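Local coordinates for putative transcription protein (Pseudomonas aeruginosa PAO1, PDB 4GCV) that probably acts as a DNA-binding transcriptional regulator of the HxlR helix-turn-helix family, with a putative role in sensing oxidative stress, at residues R133-L137 with E138-V142; P146-S149 with E150-Q154. The protein carries 2 engineered substitutions. One frame throughout, in Å; residues are numbered along the deposited sequence.

Interaction 1 (R133-L137 with E138-V142); sequences RTVPL and EQCTV
Pro136 and Gln139 meet where the chain leaves strand 134-136, turns through a short 3-10 segment and sets off again as strand 140-144. One backbone bond clearly holds the turn, and a second is less certain. Cys140 N donates to Leu137 O at 2.8 Å, and the bond is fairly straight at the hydrogen, 162°. One residue earlier, Gln139 N reaches Pro136 O at 3.0 Å with a more bent approach, and its position is less sure.

The side-chain packing lies round the proline ring. Gln139 runs extended beyond CG (chi2 -178°), which carries its amide alongside the ring carbons CG and CD of Pro136: OE1 comes to 3.2 Å from Pro136 CG and also lies near CD, a van der Waals contact with ring methylenes. The other end of the same amide passes the neighbouring strand residue, Gln139 NE2 lying 4.0 Å from Val135 CG1, with the two side chains roughly perpendicular. Glu138 touches the ring more lightly, OE2 standing 4.0 Å from Pro136 CG.

A separate apolar touch links the two segments: Val135 CG2 rests 3.9 Å from Cys140 SG. The cysteine sulfur is anti to its own carbonyl carbon (chi1 -65°), which turns it back toward the valine. Both residues also pack on Ala127 of strand 122-129, and Cys140 meets Met94 of the second subunit.

Strand 134-136 pairs with strand 122-129 of its own chain, whereas Cys140, Thr141 and Val142 form an antiparallel ladder with a strand of the second subunit. The motif is a compact 3-10 turn between two strands, redirecting the chain from an intrachain hairpin into a sheet continued across the dimer interface.

Interaction 2 (P146-S149 with E150-Q154); sequences PAAS and EEMRQ
Ser149 holds its OG between its own backbone N and carbonyl carbon (chi1 62°), which swings the hydroxyl over the first turn of helix 150-155, while Met152 sends CG anti to its backbone N (chi1 -176°), back toward Ala148. The serine is the N-cap: Met152 N donates to Ser149 OG at 3.3 Å, a long but fairly straight bond of 159°. Ser149 also serves the helix with its main chain, for Arg153 N donates to Ser149 O at 3.0 Å, the ordinary i to i+4 helix bond. Hydroxyl and carbonyl of one residue thus accept from two successive amides of the first turn.

Ala148 adds an apolar touch beside the cap. Its methyl CB lies 3.8 Å from Met152 CG, against the base of the side chain; beyond that point the selenomethionine bends at chi2 and chi3, and its end leads away from 146-149. Met152, the buried member of the contact, also packs on Cys11 of the second subunit. Arg153 CG lies 3.2 Å from Ser149 O, beside the helix bond that its own N makes to the same oxygen.

Glu151 brings only its CB near the cap, 3.8 Å from Ser149 OG; its carboxylate forms a salt bridge with Arg155 but also lies near Asp47 of the second subunit, a like charge. Chemically, the contact is a serine N-cap with an alanine-methionine apolar touch: a neutral hydroxyl supplies an acceptor for a first-turn amide, while the acidic Glu150 lies near the positive end of the helix dipole, where its charge would probably be favourable.

Overall arrangement
The two contacts are both local, a strand-to-strand turn and a helix start, following one another along the C-terminal part of the chain with centres about 22 Å apart and no direct touch between them. Interaction 1 is partly buried; interaction 2 lies on the surface and starts the short helix after strand 140-144. Backbone bonds support both, but a side-chain hydroxyl bridges the two segments in interaction 2, as the helix cap, whereas interaction 1 relies more on packing. Both also meet the second subunit: interaction 1 mainly through the beta ladder of 140-142, with a salt bridge from Arg133 to Glu115 of the second subunit, and interaction 2 through packing and backbone bonds from Ala147.

Interaction 1 (R133-L137 with E138-V142)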
ATOM      1  N   ARG B 133     -15.001  -7.860  17.708  1.00 68.56           N
ATOM      2  CA  ARG B 133     -13.621  -8.112  18.140  1.00 67.68           C
ATOM      3  C   ARG B 133     -12.553  -7.528  17.201  1.00 64.78           C
ATOM      4  O   ARG B 133     -12.702  -7.529  15.974  1.00 62.24           O
ATOM      5  CB  ARG B 133     -13.416  -9.623  18.233  1.00 69.43           C
ATOM      6  CG  ARG B 133     -12.282 -10.144  19.145  1.00 71.23           C
ATOM      7  CD  ARG B 133     -12.600 -11.589  19.713  1.00 72.83           C
ATOM      8  NE  ARG B 133     -13.224 -12.454  18.699  1.00 72.24           N
ATOM      9  CZ  ARG B 133     -12.572 -13.033  17.679  1.00 69.03           C
ATOM     10  NH1 ARG B 133     -11.264 -12.888  17.539  1.00 65.75           N
ATOM     11  NH2 ARG B 133     -13.235 -13.759  16.792  1.00 68.00           N
ATOM     12  N   THR B 134     -11.475  -7.039  17.806  1.00 64.21           N
ATOM     13  CA  THR B 134     -10.334  -6.536  17.095  1.00 61.84           C
ATOM     14  C   THR B 134      -9.134  -7.440  17.348  1.00 61.43           C
ATOM     15  O   THR B 134      -8.815  -7.726  18.499  1.00 64.58           O
ATOM     16  CB  THR B 134     -10.025  -5.098  17.527  1.00 61.15           C
ATOM     17  OG1 THR B 134     -10.731  -4.200  16.668  1.00 60.16           O
ATOM     18  CG2 THR B 134      -8.537  -4.795  17.406  1.00 60.83           C
ATOM     19  N   VAL B 135      -8.490  -7.901  16.281  1.00 58.57           N
ATOM     20  CA  VAL B 135      -7.256  -8.673  16.400  1.00 58.10           C
ATOM     21  C   VAL B 135      -6.055  -8.028  15.689  1.00 55.98           C
ATOM     22  O   VAL B 135      -6.214  -7.234  14.764  1.00 53.33           O
ATOM     23  CB  VAL B 135      -7.425 -10.107  15.877  1.00 59.31           C
ATOM     24  CG1 VAL B 135      -8.480 -10.855  16.688  1.00 60.23           C
ATOM     25  CG2 VAL B 135      -7.755 -10.101  14.375  1.00 56.43           C
ATOM     26  N   PRO B 136      -4.839  -8.359  16.137  1.00 57.07           N
ATOM     27  CA  PRO B 136      -3.652  -7.865  15.447  1.00 55.53           C
ATOM     28  C   PRO B 136      -3.526  -8.462  14.065  1.00 54.52           C
ATOM     29  O   PRO B 136      -3.996  -9.577  13.821  1.00 55.69           O
ATOM     30  CB  PRO B 136      -2.498  -8.362  16.325  1.00 56.88           C
ATOM     31  CG  PRO B 136      -3.061  -9.492  17.102  1.00 59.75           C
ATOM     32  CD  PRO B 136      -4.497  -9.128  17.350  1.00 59.56           C
ATOM     33  N   LEU B 137      -2.880  -7.725  13.178  1.00 52.95           N
ATOM     34  CA  LEU B 137      -2.669  -8.190  11.817  1.00 52.82           C
ATOM     35  C   LEU B 137      -1.861  -9.491  11.674  1.00 54.77           C
ATOM     36  O   LEU B 137      -2.170 -10.310  10.797  1.00 54.86           O
ATOM     37  CB  LEU B 137      -2.086  -7.079  10.957  1.00 50.46           C
ATOM     38  CG  LEU B 137      -3.167  -6.349  10.182  1.00 47.78           C
ATOM     39  CD1 LEU B 137      -4.054  -5.603  11.111  1.00 48.27           C
ATOM     40  CD2 LEU B 137      -2.488  -5.391   9.257  1.00 46.76           C
ATOM     41  N   GLU B 138      -0.863  -9.681  12.545  1.00 56.37           N
ATOM     42  CA  GLU B 138      -0.081 -10.932  12.605  1.00 58.62           C
ATOM     43  C   GLU B 138      -1.022 -12.125  12.677  1.00 59.53           C
ATOM     44  O   GLU B 138      -0.661 -13.238  12.245  1.00 60.79           O
ATOM     45  CB  GLU B 138       0.885 -10.964  13.831  1.00 61.09           C
ATOM     46  CG  GLU B 138       0.212 -11.418  15.176  1.00 66.92           C
ATOM     47  CD  GLU B 138       1.125 -11.417  16.418  1.00 74.66           C
ATOM     48  OE1 GLU B 138       2.211 -12.074  16.408  1.00 76.52           O
ATOM     49  OE2 GLU B 138       0.712 -10.787  17.431  1.00 77.25           O
ATOM     50  N   GLN B 139      -2.213 -11.887  13.238  1.00 58.69           N
ATOM     51  CA  GLN B 139      -3.194 -12.940  13.436  1.00 59.30           C
ATOM     52  C   GLN B 139      -4.155 -13.166  12.263  1.00 57.58           C
ATOM     53  O   GLN B 139      -5.037 -14.024  12.342  1.00 59.14           O
ATOM     54  CB  GLN B 139      -3.987 -12.667  14.707  1.00 61.77           C
ATOM     55  CG  GLN B 139      -3.401 -13.304  15.943  1.00 64.26           C
ATOM     56  CD  GLN B 139      -4.242 -13.052  17.140  1.00 68.66           C
ATOM     57  OE1 GLN B 139      -3.777 -12.449  18.105  1.00 70.21           O
ATOM     58  NE2 GLN B 139      -5.502 -13.509  17.101  1.00 69.90           N
ATOM     59  N   CYS B 140      -3.978 -12.399  11.189  1.00 53.72           N
ATOM     60  CA  CYS B 140      -4.819 -12.479   9.995  1.00 52.17           C
ATOM     61  C   CYS B 140      -4.084 -13.104   8.838  1.00 50.94           C
ATOM     62  O   CYS B 140      -2.855 -13.147   8.827  1.00 50.61           O
ATOM     63  CB  CYS B 140      -5.252 -11.073   9.565  1.00 49.68           C
ATOM     64  SG  CYS B 140      -6.292 -10.303  10.760  1.00 52.46           S
ATOM     65  N   THR B 141      -4.831 -13.517   7.829  1.00 50.01           N
ATOM     66  CA  THR B 141      -4.223 -14.078   6.633  1.00 49.38           C
ATOM     67  C   THR B 141      -4.986 -13.730   5.343  1.00 48.18           C
ATOM     68  O   THR B 141      -6.188 -13.465   5.372  1.00 49.00           O
ATOM     69  CB  THR B 141      -4.003 -15.653   6.777  1.00 51.60           C
ATOM     70  OG1 THR B 141      -3.302 -16.166   5.648  1.00 52.39           O
ATOM     71  CG2 THR B 141      -5.304 -16.400   6.890  1.00 52.23           C
ATOM     72  N   VAL B 142      -4.266 -13.748   4.218  1.00 46.37           N
ATOM     73  CA  VAL B 142      -4.845 -13.610   2.906  1.00 45.02           C
ATOM     74  C   VAL B 142      -5.147 -15.012   2.376  1.00 46.99           C
ATOM     75  O   VAL B 142      -4.292 -15.890   2.424  1.00 48.01           O
ATOM     76  CB  VAL B 142      -3.868 -12.828   1.992  1.00 44.32           C
ATOM     77  CG1 VAL B 142      -4.197 -12.975   0.513  1.00 42.87           C
ATOM     78  CG2 VAL B 142      -3.836 -11.366   2.400  1.00 40.64           C
TER

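Interaction 2 (P146-S149 with E150-Q154)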
ATOM      1  N   PRO B 146     -14.758 -17.202  -1.704  1.00 53.12           N
ATOM      2  CA  PRO B 146     -15.831 -18.033  -2.274  1.00 55.68           C
ATOM      3  C   PRO B 146     -15.928 -17.981  -3.800  1.00 55.75           C
ATOM      4  O   PRO B 146     -16.214 -18.999  -4.421  1.00 57.94           O
ATOM      5  CB  PRO B 146     -17.105 -17.465  -1.645  1.00 56.15           C
ATOM      6  CG  PRO B 146     -16.636 -16.688  -0.439  1.00 55.25           C
ATOM      7  CD  PRO B 146     -15.249 -16.254  -0.684  1.00 51.81           C
ATOM      8  N   ALA B 147     -15.671 -16.825  -4.396  1.00 54.10           N
ATOM      9  CA  ALA B 147     -15.760 -16.657  -5.858  1.00 55.32           C
ATOM     10  C   ALA B 147     -14.496 -17.128  -6.638  1.00 55.47           C
ATOM     11  O   ALA B 147     -14.534 -17.237  -7.880  1.00 56.41           O
ATOM     12  CB  ALA B 147     -16.078 -15.194  -6.200  1.00 53.45           C
ATOM     13  N   ALA B 148     -13.408 -17.431  -5.915  1.00 54.29           N
ATOM     14  CA  ALA B 148     -12.115 -17.841  -6.526  1.00 54.38           C
ATOM     15  C   ALA B 148     -12.159 -18.981  -7.543  1.00 56.68           C
ATOM     16  O   ALA B 148     -12.666 -20.086  -7.253  1.00 58.70           O
ATOM     17  CB  ALA B 148     -11.061 -18.139  -5.454  1.00 53.26           C
ATOM     18  N   SER B 149     -11.616 -18.702  -8.727  1.00 56.81           N
ATOM     19  CA  SER B 149     -11.321 -19.745  -9.747  1.00 60.04           C
ATOM     20  C   SER B 149     -10.245 -20.709  -9.251  1.00 61.04           C
ATOM     21  O   SER B 149      -9.479 -20.372  -8.318  1.00 59.49           O
ATOM     22  CB  SER B 149     -10.815 -19.099 -11.049  1.00 58.94           C
ATOM     23  OG  SER B 149      -9.594 -18.391 -10.825  1.00 56.84           O
ATOM     24  N   GLU B 150     -10.172 -21.866  -9.912  1.00 64.76           N
ATOM     25  CA  GLU B 150      -9.101 -22.879  -9.764  1.00 67.00           C
ATOM     26  C   GLU B 150      -7.701 -22.230  -9.750  1.00 65.01           C
ATOM     27  O   GLU B 150      -6.892 -22.522  -8.870  1.00 64.12           O
ATOM     28  CB  GLU B 150      -9.218 -23.929 -10.889  1.00 70.40           C
ATOM     29  CG  GLU B 150      -8.540 -25.310 -10.616  1.00 76.05           C
ATOM     30  CD  GLU B 150      -8.846 -26.405 -11.686  1.00 83.28           C
ATOM     31  OE1 GLU B 150      -8.794 -26.124 -12.914  1.00 84.89           O
ATOM     32  OE2 GLU B 150      -9.127 -27.570 -11.297  1.00 88.44           O
ATOM     33  N   GLU B 151      -7.447 -21.328 -10.700  1.00 64.24           N
ATOM     34  CA  GLU B 151      -6.181 -20.632 -10.813  1.00 63.52           C
ATOM     35  C   GLU B 151      -5.903 -19.817  -9.554  1.00 61.55           C
ATOM     36  O   GLU B 151      -4.784 -19.830  -9.029  1.00 59.83           O
ATOM     37  CB  GLU B 151      -6.195 -19.686 -12.014  1.00 63.19           C
ATOM     38  CG  GLU B 151      -5.533 -20.213 -13.262  1.00 69.13           C
ATOM     39  CD  GLU B 151      -4.010 -20.150 -13.197  1.00 71.01           C
ATOM     40  OE1 GLU B 151      -3.460 -19.022 -13.088  1.00 70.72           O
ATOM     41  OE2 GLU B 151      -3.373 -21.226 -13.257  1.00 70.39           O
HETATM   42  N   MSE B 152      -6.920 -19.098  -9.080  1.00 60.95           N
HETATM   43  CA  MSE B 152      -6.750 -18.281  -7.891  1.00 59.66           C
HETATM   44  C   MSE B 152      -6.380 -19.119  -6.674  1.00 60.19           C
HETATM   45  O   MSE B 152      -5.482 -18.747  -5.922  1.00 58.67           O
HETATM   46  CB  MSE B 152      -7.995 -17.425  -7.618  1.00 59.21           C
HETATM   47  CG  MSE B 152      -7.810 -16.512  -6.453  1.00 58.61           C
HETATM   48 SE   MSE B 152      -6.451 -15.170  -6.892  1.00 63.99          SE
HETATM   49  CE  MSE B 152      -7.554 -13.931  -7.955  1.00 60.99           C
ATOM     50  N   ARG B 153      -7.077 -20.240  -6.499  1.00 63.60           N
ATOM     51  CA  ARG B 153      -6.848 -21.201  -5.410  1.00 66.28           C
ATOM     52  C   ARG B 153      -5.395 -21.678  -5.350  1.00 67.32           C
ATOM     53  O   ARG B 153      -4.807 -21.787  -4.271  1.00 66.40           O
ATOM     54  CB  ARG B 153      -7.771 -22.421  -5.592  1.00 69.47           C
ATOM     55  CG  ARG B 153      -9.272 -22.117  -5.590  1.00 71.19           C
ATOM     56  CD  ARG B 153      -9.952 -22.656  -4.344  1.00 74.93           C
ATOM     57  NE  ARG B 153     -10.815 -23.804  -4.618  1.00 80.15           N
ATOM     58  CZ  ARG B 153     -10.433 -25.089  -4.566  1.00 84.87           C
ATOM     59  NH1 ARG B 153      -9.175 -25.425  -4.249  1.00 83.66           N
ATOM     60  NH2 ARG B 153     -11.313 -26.056  -4.836  1.00 86.61           N
ATOM     61  N   GLN B 154      -4.839 -21.963  -6.528  1.00 70.28           N
ATOM     62  CA  GLN B 154      -3.459 -22.411  -6.693  1.00 73.17           C
ATOM     63  C   GLN B 154      -2.489 -21.316  -6.300  1.00 72.67           C
ATOM     64  O   GLN B 154      -1.467 -21.584  -5.677  1.00 72.91           O
ATOM     65  CB  GLN B 154      -3.181 -22.806  -8.149  1.00 74.59           C
ATOM     66  CG  GLN B 154      -1.904 -23.649  -8.348  1.00 77.31           C
ATOM     67  CD  GLN B 154      -1.088 -23.224  -9.579  1.00 78.57           C
ATOM     68  OE1 GLN B 154      -0.717 -22.052  -9.718  1.00 77.52           O
ATOM     69  NE2 GLN B 154      -0.801 -24.175 -10.462  1.00 78.67           N
TER